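Local coordinates for protein beta-phosphoglucomutase (Bacteroides vulgatus, PDB 3DV9) that probably interconverts beta-glucose 1-phosphate and glucose 6-phosphate as a magnesium-dependent phosphomutase of the haloacid dehalogenase superfamily, at residues V116-K121 / P147-A152; S20-A25 / P182-V187; P166-Y171 / G198-I203. All blocks are in the same frame, centred on the assembly; numbering follows the deposited sequence.

Contact 1 of 3, residues V116-K121 / P147-A152; sequences VLTKIK and PGIFQA
In the Rossmann-like domain of this haloacid dehalogenase relative, helix 113-122 packs against the loop between helix 139-145 and strand 155-156, with Leu117 and Lys121, one helical turn apart, meeting Gly148, Ile149 and Phe150. Leu117 is the apolar half of the grip. Its CD2 lies 3.8 Å from CG2 of Ile149, and its CB is equally near that methyl. Both leucine methyls meet the far end of the Phe150 ring, CD1 and CD2 each 3.7 Å from CZ of Phe150, the two side chains crossing at about a right angle. Ile149 also serves its own neighbour: CG2, placed anti to the backbone N, sits over the centre of the Phe150 ring, 3.7 Å above its plane. This methyl therefore meets the leucine and the ring in one corner, while CD1 of Ile149 reaches the helix near Leu117 O and CB of Lys121. The lysine supplies the polar half. With CG anti to the backbone N (chi1 -162°) and bends at chi2 and chi4, its chain reaches across to the loop and brings NZ to two successive carbonyls. NZ donates to Ile149 O at 3.0 Å from well above the carbonyl plane, and to Gly148 O at 3.2 Å in the carbonyl plane, on a lone pair. Gly148 has a positive phi of 70°, and its carbonyl and the next both face the lysine, so one ammonium group ties down both peptides at the more exposed side of the contact. Inward, Lys121, Ile149 and Phe150 all rest on Pro127 of strand 126-130, Leu117 reaches Phe28 of strand 25-29, and the helix's other flank, through Val116 and Ile120, packs on Trp237 of helix 230-244.

Contact 2 of 3, residues S20-A25 / P182-V187; sequences SIDLKA and PNEALV
A parallel beta bridge between Ala25 and Ala185 starts the pairing of strands 25-29 and 185-189 in the Rossmann-like sheet, and the connections leading into the two strands are already zipped together before it. The first tie is a side chain: Asn183 ND2 donates to Ser20 O at 3.1 Å, almost straight (177° at the hydrogen) and with the oxygen in the amide plane. For this the asparagine adopts the crowded position, CG between its backbone N and carbonyl carbon (chi1 69°). Next, Asp22 N reaches Asn183 O at 2.9 Å, an oxygen against which CG2 of Ile21 also packs. Glu184 O then takes two successive N-H groups, from Lys24 N at 2.8 Å and from Ala25 N at 3.0 Å. The second lies nearly along the C=O axis, the first well tilted from the carbonyl plane, so this one acceptor fixes the backbone where the loop becomes strand. Leu186 N closes the ladder on Ala25 O at 3.2 Å. Helix 230-244 packs on one side of this junction through Leu23 and Leu186, and Leu175 of helix 169-178 lies against Ala185 on the other. Over the loop edge, the methylenes of Lys24 run beside the extended Glu184 chain in the same direction. Lys24 has two conformers, so its long salt bridge to Asp22 OD2 is uncertain; Glu184 OE1 is held by Lys181 N. The like charges of Asp22 OD2 and Glu184 OE2 stand 4.3 Å apart, an approach that a water molecule probably eases by donating one hydrogen to Asp22 OD2 at 2.6 Å and the other to Glu184 OE2 at 2.7 Å.

Contact 3 of 3, residues P166-Y171 / G198-I203; sequences PNPEPY and GVAAGI
Pro168, in the turn entering helix 169-178, brings its CA to 4.8 Å from the CA of Ala201, near the C-terminal end of helix 192-200. Both backbones are at helix ends: Asn167 OD1 accepts from Glu169 N at 2.9 Å, on a lone pair, as a cap on the new helix, while Gly202, with a phi of 70°, ends the other in a Schellman motif. The Pro168 ring presses onto this final turn. Its CB lies 3.6 Å from Ala201 N and 3.8 Å from Ala200 CB, with CG and CD bearing on the same Ala200 methyl. Tyr171, one turn further along, fills the next position. Its CB touches Ala201 CB at 3.8 Å and Ile203 CD1 at 3.9 Å. With CG beside the backbone N (chi1 -72°), the ring runs back along helix 192-200, so that CD2 comes to 3.8 Å from Gly198 N, an oblique approach to a residue with no side chain to intervene. The Tyr171 side chain also touches Leu27 and Asp29, the latter a magnesium ligand, and its hydroxyl bonds to Glu189. The segments meet by van der Waals packing, with no hydrogen bond between them: the fit of proline and tyrosine against two alanines, a glycine and an isoleucine, backbone included, holds the helix ends together, and the phenol's polar end is satisfied near the metal site.

In the fold
Contacts 1 and 3 hold helices and loops against opposite faces of the parallel sheet: 116-121 packs on Val26 and Phe28 of strand 25-29, whereas Tyr171 and Ile203 pack on Leu27. Contact 2 lies in the sheet itself, at the start of the central strand pair. It touches contact 3 directly through Val187, while contact 1 stays about 6 Å from contact 2 and about 11 Å from contact 3 at the nearest atoms. Contacts 2 and 3 are buried, contact 1 only partly so. Contact 2 relies on backbone ladder bonds with edge charges, contact 3 on apolar packing about 7 Å from the magnesium (Tyr171 side chain), contact 1 on lysine bonds to two carbonyls beside a hydrophobic interior.

Contact 1 of 3, residues V116-K121 / P147-A152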
loop_
_atom_site.group_PDB
_atom_site.type_symbol
_atom_site.label_atom_id
_atom_site.label_comp_id
_atom_site.label_asym_id
_atom_site.label_seq_id
_atom_site.Cartn_x
_atom_site.Cartn_y
_atom_site.Cartn_z
ATOM N N VAL A 116 5.806 1.012 -15.303
ATOM C CA VAL A 116 6.440 1.991 -14.416
ATOM C C VAL A 116 7.622 1.416 -13.607
ATOM O O VAL A 116 8.630 2.103 -13.441
ATOM C CB VAL A 116 5.415 2.776 -13.542
ATOM C CG1 VAL A 116 4.957 1.939 -12.301
ATOM C CG2 VAL A 116 5.988 4.132 -13.162
ATOM N N LEU A 117 7.524 0.164 -13.173
ATOM C CA LEU A 117 8.606 -0.511 -12.423
ATOM C C LEU A 117 9.834 -0.655 -13.312
ATOM O O LEU A 117 10.967 -0.489 -12.860
ATOM C CB LEU A 117 8.148 -1.882 -11.937
ATOM C CG LEU A 117 7.188 -1.769 -10.744
ATOM C CD1 LEU A 117 6.435 -3.098 -10.511
ATOM C CD2 LEU A 117 7.966 -1.259 -9.489
ATOM N N THR A 118 9.621 -0.937 -14.588
ATOM C CA THR A 118 10.769 -1.089 -15.515
ATOM C C THR A 118 11.477 0.256 -15.720
ATOM O O THR A 118 12.715 0.286 -15.833
ATOM C CB THR A 118 10.363 -1.756 -16.870
ATOM O OG1 THR A 118 9.563 -0.852 -17.645
ATOM C CG2 THR A 118 9.576 -3.024 -16.626
ATOM N N LYS A 119 10.702 1.358 -15.725
ATOM C CA LYS A 119 11.291 2.699 -15.906
ATOM C C LYS A 119 12.118 2.999 -14.654
ATOM O O LYS A 119 13.261 3.475 -14.745
ATOM C CB LYS A 119 10.184 3.757 -15.967
ATOM C CG LYS A 119 9.415 3.762 -17.289
ATOM C CD LYS A 119 8.304 4.774 -17.189
ATOM C CE LYS A 119 7.415 4.705 -18.375
ATOM N NZ LYS A 119 6.258 5.678 -18.239
ATOM N N ILE A 120 11.530 2.697 -13.506
ATOM C CA ILE A 120 12.161 2.990 -12.180
ATOM C C ILE A 120 13.472 2.197 -12.052
ATOM O O ILE A 120 14.510 2.748 -11.682
ATOM C CB ILE A 120 11.167 2.700 -10.988
ATOM C CG1 ILE A 120 10.071 3.780 -10.994
ATOM C CG2 ILE A 120 11.880 2.691 -9.608
ATOM C CD1 ILE A 120 8.774 3.417 -10.183
ATOM N N LYS A 121 13.412 0.914 -12.344
ATOM C CA LYS A 121 14.616 0.047 -12.323
ATOM C C LYS A 121 15.690 0.559 -13.310
ATOM O O LYS A 121 16.873 0.620 -12.958
ATOM C CB LYS A 121 14.213 -1.435 -12.534
ATOM C CG LYS A 121 15.209 -2.513 -12.132
ATOM C CD LYS A 121 15.109 -2.823 -10.617
ATOM C CE LYS A 121 16.304 -3.664 -10.202
ATOM N NZ LYS A 121 15.935 -4.641 -9.137
ATOM N N PRO A 147 9.467 -9.488 -13.429
ATOM C CA PRO A 147 10.707 -10.280 -13.396
ATOM C C PRO A 147 11.959 -9.424 -13.102
ATOM O O PRO A 147 12.216 -8.402 -13.772
ATOM C CB PRO A 147 10.772 -10.940 -14.801
ATOM C CG PRO A 147 9.410 -10.834 -15.363
ATOM C CD PRO A 147 8.826 -9.554 -14.761
ATOM N N GLY A 148 12.696 -9.812 -12.061
ATOM C CA GLY A 148 13.913 -9.127 -11.648
ATOM C C GLY A 148 13.746 -7.738 -11.043
ATOM O O GLY A 148 14.739 -7.022 -10.855
ATOM N N ILE A 149 12.507 -7.357 -10.723
ATOM C CA ILE A 149 12.234 -5.996 -10.227
ATOM C C ILE A 149 12.470 -5.925 -8.718
ATOM O O ILE A 149 13.139 -5.000 -8.249
ATOM C CB ILE A 149 10.785 -5.512 -10.574
ATOM C CG1 ILE A 149 10.574 -5.510 -12.112
ATOM C CG2 ILE A 149 10.428 -4.148 -9.836
ATOM C CD1 ILE A 149 11.479 -4.562 -12.862
ATOM N N PHE A 150 11.926 -6.884 -7.965
ATOM C CA PHE A 150 11.983 -6.842 -6.503
ATOM C C PHE A 150 12.972 -7.829 -5.924
ATOM O O PHE A 150 13.230 -8.873 -6.525
ATOM C CB PHE A 150 10.613 -7.082 -5.874
ATOM C CG PHE A 150 9.582 -6.091 -6.317
ATOM C CD1 PHE A 150 9.651 -4.758 -5.858
ATOM C CD2 PHE A 150 8.606 -6.464 -7.238
ATOM C CE1 PHE A 150 8.712 -3.812 -6.282
ATOM C CE2 PHE A 150 7.661 -5.547 -7.675
ATOM C CZ PHE A 150 7.707 -4.216 -7.199
ATOM N N GLN A 151 13.484 -7.485 -4.740
ATOM C CA GLN A 151 14.487 -8.278 -4.005
ATOM C C GLN A 151 13.957 -8.653 -2.609
ATOM O O GLN A 151 13.347 -7.821 -1.950
ATOM C CB GLN A 151 15.770 -7.440 -3.842
ATOM C CG GLN A 151 16.768 -7.486 -5.001
ATOM C CD GLN A 151 18.225 -7.240 -4.561
ATOM O OE1 GLN A 151 18.790 -6.171 -4.819
ATOM N NE2 GLN A 151 18.834 -8.228 -3.901
ATOM N N ALA A 152 14.232 -9.882 -2.134
ATOM C CA ALA A 152 13.802 -10.363 -0.794
ATOM C C ALA A 152 14.290 -9.550 0.383
ATOM O O ALA A 152 13.596 -9.400 1.405
ATOM C CB ALA A 152 14.252 -11.820 -0.597
#

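Contact 2 of 3, residues S20-A25 / P182-V187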
loop_
_atom_site.group_PDB
_atom_site.type_symbol
_atom_site.label_atom_id
_atom_site.label_comp_id
_atom_site.label_asym_id
_atom_site.label_seq_id
_atom_site.Cartn_x
_atom_site.Cartn_y
_atom_site.Cartn_z
ATOM N N SER A 20 15.643 19.133 -0.441
ATOM C CA SER A 20 15.212 18.490 -1.660
ATOM C C SER A 20 14.802 17.048 -1.376
ATOM O O SER A 20 15.080 16.506 -0.304
ATOM C CB SER A 20 16.362 18.440 -2.669
ATOM O OG SER A 20 17.361 17.564 -2.168
ATOM N N ILE A 21 14.152 16.445 -2.360
ATOM C CA ILE A 21 14.001 14.995 -2.384
ATOM C C ILE A 21 15.111 14.495 -3.300
ATOM O O ILE A 21 15.219 14.918 -4.440
ATOM C CB ILE A 21 12.581 14.540 -2.895
ATOM C CG1 ILE A 21 11.523 14.738 -1.777
ATOM C CG2 ILE A 21 12.597 13.048 -3.386
ATOM C CD1 ILE A 21 10.083 14.718 -2.241
ATOM N N ASP A 22 15.933 13.598 -2.771
ATOM C CA ASP A 22 17.044 13.015 -3.519
ATOM C C ASP A 22 16.666 11.548 -3.806
ATOM O O ASP A 22 16.966 10.633 -3.046
ATOM C CB ASP A 22 18.324 13.163 -2.686
ATOM C CG ASP A 22 19.541 12.540 -3.345
ATOM O OD1 ASP A 22 19.526 12.305 -4.570
ATOM O OD2 ASP A 22 20.537 12.297 -2.616
ATOM N N LEU A 23 15.930 11.365 -4.888
ATOM C CA LEU A 23 15.209 10.132 -5.095
ATOM C C LEU A 23 16.123 8.918 -5.303
ATOM O O LEU A 23 16.962 8.914 -6.227
ATOM C CB LEU A 23 14.249 10.280 -6.271
ATOM C CG LEU A 23 13.321 9.078 -6.482
ATOM C CD1 LEU A 23 12.442 8.824 -5.286
ATOM C CD2 LEU A 23 12.407 9.295 -7.695
ATOM N N LYS A 24 15.961 7.904 -4.438
ATOM C CA LYS A 24 16.722 6.665 -4.560
ATOM C C LYS A 24 15.829 5.433 -4.588
ATOM O O LYS A 24 16.241 4.379 -5.057
ATOM C CB LYS A 24 17.733 6.546 -3.414
ATOM C CG LYS A 24 18.651 7.747 -3.324
ATOM C CD LYS A 24 19.806 7.491 -2.387
ATOM C CE LYS A 24 20.647 8.769 -2.200
ATOM N NZ LYS A 24 21.549 9.080 -3.348
ATOM N N ALA A 25 14.638 5.558 -4.027
ATOM C CA ALA A 25 13.793 4.384 -3.816
ATOM C C ALA A 25 12.321 4.724 -4.035
ATOM O O ALA A 25 11.875 5.844 -3.763
ATOM C CB ALA A 25 13.987 3.857 -2.338
ATOM N N PRO A 182 14.001 9.456 4.713
ATOM C CA PRO A 182 12.630 9.684 4.238
ATOM C C PRO A 182 12.536 10.554 2.984
ATOM O O PRO A 182 11.640 10.332 2.164
ATOM C CB PRO A 182 11.942 10.347 5.435
ATOM C CG PRO A 182 12.777 9.853 6.644
ATOM C CD PRO A 182 14.170 9.912 6.118
ATOM N N ASN A 183 13.464 11.494 2.820
ATOM C CA ASN A 183 13.488 12.360 1.627
ATOM C C ASN A 183 14.195 11.720 0.401
ATOM O O ASN A 183 14.487 12.405 -0.578
ATOM C CB ASN A 183 14.127 13.711 1.946
ATOM C CG ASN A 183 15.601 13.589 2.218
ATOM O OD1 ASN A 183 16.025 12.724 2.993
ATOM N ND2 ASN A 183 16.400 14.478 1.597
ATOM N N GLU A 184 14.477 10.426 0.472
ATOM C CA GLU A 184 15.070 9.665 -0.646
ATOM C C GLU A 184 14.080 8.672 -1.252
ATOM O O GLU A 184 14.448 7.845 -2.085
ATOM C CB GLU A 184 16.348 8.923 -0.196
ATOM C CG GLU A 184 17.490 9.867 0.199
ATOM C CD GLU A 184 18.697 9.155 0.831
ATOM O OE1 GLU A 184 18.558 8.008 1.328
ATOM O OE2 GLU A 184 19.779 9.776 0.842
ATOM N N ALA A 185 12.844 8.692 -0.753
ATOM C CA ALA A 185 11.838 7.720 -1.173
ATOM C C ALA A 185 10.481 8.358 -1.526
ATOM O O ALA A 185 10.204 9.515 -1.169
ATOM C CB ALA A 185 11.662 6.634 -0.093
ATOM N N LEU A 186 9.682 7.591 -2.290
ATOM C CA LEU A 186 8.259 7.878 -2.523
ATOM C C LEU A 186 7.455 6.668 -2.019
ATOM O O LEU A 186 7.909 5.536 -2.119
ATOM C CB LEU A 186 7.976 8.011 -4.033
ATOM C CG LEU A 186 8.259 9.274 -4.845
ATOM C CD1 LEU A 186 9.586 9.854 -4.556
ATOM C CD2 LEU A 186 8.062 9.003 -6.339
ATOM N N VAL A 187 6.261 6.912 -1.490
ATOM C CA VAL A 187 5.333 5.831 -1.168
ATOM C C VAL A 187 4.225 5.872 -2.226
ATOM O O VAL A 187 3.693 6.932 -2.525
ATOM C CB VAL A 187 4.729 5.996 0.248
ATOM C CG1 VAL A 187 3.497 5.072 0.445
ATOM C CG2 VAL A 187 5.805 5.739 1.327
HETATM O O HOH W 1 20.347 12.228 -0.035
#

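Contact 3 of 3, residues P166-Y171 / G198-I203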
loop_
_atom_site.group_PDB
_atom_site.type_symbol
_atom_site.label_atom_id
_atom_site.label_comp_id
_atom_site.label_asym_id
_atom_site.label_seq_id
_atom_site.Cartn_x
_atom_site.Cartn_y
_atom_site.Cartn_z
ATOM N N PRO A 166 -2.601 1.562 9.823
ATOM C CA PRO A 166 -2.009 2.838 9.457
ATOM C C PRO A 166 -0.765 3.221 10.291
ATOM O O PRO A 166 -0.289 4.322 10.183
ATOM C CB PRO A 166 -3.145 3.824 9.755
ATOM C CG PRO A 166 -3.799 3.237 10.981
ATOM C CD PRO A 166 -3.699 1.736 10.809
ATOM N N ASN A 167 -0.254 2.297 11.102
ATOM C CA ASN A 167 1.016 2.561 11.801
ATOM C C ASN A 167 2.097 2.764 10.712
ATOM O O ASN A 167 2.054 2.044 9.678
ATOM C CB ASN A 167 1.369 1.380 12.699
ATOM C CG ASN A 167 2.498 1.700 13.699
ATOM O OD1 ASN A 167 3.632 2.005 13.296
ATOM N ND2 ASN A 167 2.202 1.566 15.018
ATOM N N PRO A 168 3.003 3.758 10.886
ATOM C CA PRO A 168 4.070 3.971 9.891
ATOM C C PRO A 168 5.105 2.842 9.847
ATOM O O PRO A 168 5.896 2.837 8.929
ATOM C CB PRO A 168 4.752 5.262 10.361
ATOM C CG PRO A 168 4.452 5.357 11.775
ATOM C CD PRO A 168 3.051 4.804 11.931
ATOM N N GLU A 169 5.068 1.901 10.812
ATOM C CA GLU A 169 6.070 0.808 10.919
ATOM C C GLU A 169 6.484 0.121 9.605
ATOM O O GLU A 169 7.664 0.012 9.349
ATOM C CB GLU A 169 5.702 -0.224 12.018
ATOM C CG GLU A 169 6.783 -1.293 12.294
ATOM C CD GLU A 169 8.056 -0.702 12.897
ATOM O OE1 GLU A 169 8.059 0.495 13.273
ATOM O OE2 GLU A 169 9.064 -1.432 12.963
ATOM N N PRO A 170 5.524 -0.339 8.783
ATOM C CA PRO A 170 5.914 -1.012 7.531
ATOM C C PRO A 170 6.841 -0.134 6.649
ATOM O O PRO A 170 7.827 -0.635 6.034
ATOM C CB PRO A 170 4.553 -1.267 6.829
ATOM C CG PRO A 170 3.570 -1.263 7.886
ATOM C CD PRO A 170 4.048 -0.323 8.957
ATOM N N TYR A 171 6.495 1.143 6.511
ATOM C CA TYR A 171 7.293 2.065 5.696
ATOM C C TYR A 171 8.614 2.432 6.360
ATOM O O TYR A 171 9.638 2.513 5.705
ATOM C CB TYR A 171 6.470 3.308 5.292
ATOM C CG TYR A 171 5.449 2.913 4.275
ATOM C CD1 TYR A 171 5.846 2.442 3.017
ATOM C CD2 TYR A 171 4.077 2.945 4.568
ATOM C CE1 TYR A 171 4.905 2.009 2.073
ATOM C CE2 TYR A 171 3.106 2.528 3.576
ATOM C CZ TYR A 171 3.557 2.063 2.363
ATOM O OH TYR A 171 2.689 1.626 1.409
ATOM N N GLY A 198 2.137 6.092 5.226
ATOM C CA GLY A 198 3.226 6.730 4.460
ATOM C C GLY A 198 3.456 8.155 4.979
ATOM O O GLY A 198 4.586 8.585 5.179
ATOM N N VAL A 199 2.355 8.876 5.210
ATOM C CA VAL A 199 2.431 10.266 5.657
ATOM C C VAL A 199 3.038 10.291 7.081
ATOM O O VAL A 199 3.944 11.125 7.400
ATOM C CB VAL A 199 1.046 10.904 5.592
ATOM C CG1 VAL A 199 1.033 12.270 6.272
ATOM C CG2 VAL A 199 0.656 11.064 4.153
ATOM N N ALA A 200 2.597 9.345 7.913
ATOM C CA ALA A 200 3.105 9.248 9.304
ATOM C C ALA A 200 4.586 8.885 9.313
ATOM O O ALA A 200 5.291 9.200 10.276
ATOM C CB ALA A 200 2.296 8.208 10.145
ATOM N N ALA A 201 5.046 8.148 8.290
ATOM C CA ALA A 201 6.463 7.807 8.156
ATOM C C ALA A 201 7.328 8.965 7.634
ATOM O O ALA A 201 8.558 8.847 7.592
ATOM C CB ALA A 201 6.646 6.588 7.253
ATOM N N GLY A 202 6.676 10.065 7.272
ATOM C CA GLY A 202 7.301 11.278 6.755
ATOM C C GLY A 202 7.910 11.181 5.369
ATOM O O GLY A 202 8.824 11.956 5.035
ATOM N N ILE A 203 7.339 10.295 4.543
ATOM C CA ILE A 203 7.796 10.089 3.153
ATOM C C ILE A 203 6.738 10.686 2.241
ATOM O O ILE A 203 5.553 10.567 2.514
ATOM C CB ILE A 203 7.913 8.585 2.808
ATOM C CG1 ILE A 203 8.749 7.837 3.884
ATOM C CG2 ILE A 203 8.406 8.359 1.323
ATOM C CD1 ILE A 203 8.545 6.302 3.859
#